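Local coordinates for protein cyclodipeptide synthase, BtCDPS (Bacillus thermoamylovorans, PDB 6ZTU) that probably joins two activated aminoacyl groups into a cyclodipeptide by aminoacyl transfer, at residues His172-Lys175 and Tyr176-Ala179. Sequence-based numbering, arbitrary orientation.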
# COMPACT_ATOMS: atom_id res chain seq x y z
N HIS A 172 -6.98 17.07 -1.12
CA HIS A 172 -7.29 16.52 0.19
C HIS A 172 -6.90 15.05 0.27
O HIS A 172 -6.25 14.62 1.23
CB HIS A 172 -8.78 16.69 0.50
CG HIS A 172 -9.12 16.43 1.94
ND1 HIS A 172 -8.61 17.18 2.97
CD2 HIS A 172 -9.93 15.50 2.51
CE1 HIS A 172 -9.09 16.73 4.12
NE2 HIS A 172 -9.89 15.71 3.87
N ALA A 173 -7.27 14.26 -0.75
CA ALA A 173 -6.95 12.84 -0.76
C ALA A 173 -5.47 12.56 -1.00
O ALA A 173 -5.00 11.46 -0.67
CB ALA A 173 -7.78 12.13 -1.82
N VAL A 174 -4.71 13.50 -1.58
CA VAL A 174 -3.30 13.20 -1.83
C VAL A 174 -2.52 13.13 -0.51
O VAL A 174 -1.41 12.58 -0.47
CB VAL A 174 -2.68 14.20 -2.82
CG1 VAL A 174 -2.26 15.49 -2.13
CG2 VAL A 174 -1.48 13.58 -3.57
N LYS A 175 -3.09 13.65 0.58
CA LYS A 175 -2.44 13.46 1.88
C LYS A 175 -2.32 11.98 2.22
O LYS A 175 -1.34 11.57 2.86
CB LYS A 175 -3.22 14.22 2.96
CG LYS A 175 -3.07 15.73 2.81
CD LYS A 175 -4.02 16.48 3.71
CE LYS A 175 -3.94 17.97 3.42
NZ LYS A 175 -2.52 18.42 3.44
N TYR A 176 -3.30 11.18 1.80
CA TYR A 176 -3.22 9.73 1.94
C TYR A 176 -2.05 9.17 1.13
O TYR A 176 -1.26 8.35 1.63
CB TYR A 176 -4.54 9.12 1.48
CG TYR A 176 -4.59 7.61 1.49
CD1 TYR A 176 -4.99 6.91 2.62
CD2 TYR A 176 -4.26 6.88 0.36
CE1 TYR A 176 -5.03 5.53 2.63
CE2 TYR A 176 -4.29 5.51 0.36
CZ TYR A 176 -4.68 4.84 1.50
OH TYR A 176 -4.72 3.47 1.50
N VAL A 177 -1.96 9.57 -0.13
CA VAL A 177 -0.89 9.11 -1.02
C VAL A 177 0.47 9.42 -0.42
O VAL A 177 1.37 8.56 -0.35
CB VAL A 177 -1.04 9.75 -2.41
CG1 VAL A 177 0.16 9.43 -3.30
CG2 VAL A 177 -2.32 9.27 -3.08
N LEU A 178 0.66 10.67 0.03
CA LEU A 178 1.97 11.06 0.52
C LEU A 178 2.33 10.30 1.79
O LEU A 178 3.51 9.97 2.00
CB LEU A 178 2.02 12.57 0.76
CG LEU A 178 1.71 13.42 -0.49
CD1 LEU A 178 1.77 14.92 -0.19
CD2 LEU A 178 2.64 13.08 -1.65
N ALA A 179 1.34 10.01 2.65
CA ALA A 179 1.61 9.28 3.89
C ALA A 179 1.94 7.81 3.65
O ALA A 179 2.69 7.23 4.45
CB ALA A 179 0.39 9.39 4.83
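Val174 meets Val177 and Leu178 one turn further along helix 167-191. Its CG2, anti to the backbone N, lies 4.0 Å from Val177 CB. The same methyl makes a looser approach to Leu178 CG. The N-H of Leu178 gives a nearly straight bond (165°) to Val174 O, N to O 2.9 Å. Leu178 CB also lies beside that oxygen. CG comes closer, with Leu178 CG 3.2 Å from Val174 O, because it sits beside its own backbone N (chi1 -58°). CD1 is the branch nearer to the oxygen, and the side chain packs on Tyr126, Val129 and Phe133 of helix 120-135. Ala179 N bonds Lys175 O at 3.1 Å, with the donor tilted 34° from the carbonyl plane. Upstream the turn is tighter: Tyr176 N makes a weak i to i-3 bond to Ala173 O, and Val177 N lies 3.6 Å from Ala173 O and is not hydrogen-bonded to it. The Tyr176 ring turns to another side of the helix, edge-to-face with Phe113, and the Tyr176 side chain touches the bound hexanediol. The segment thus passes from a tightened, 3-10-like turn to regular alpha-helical bonding, and its Tyr176 lines the ligand pocket of this cyclodipeptide synthase.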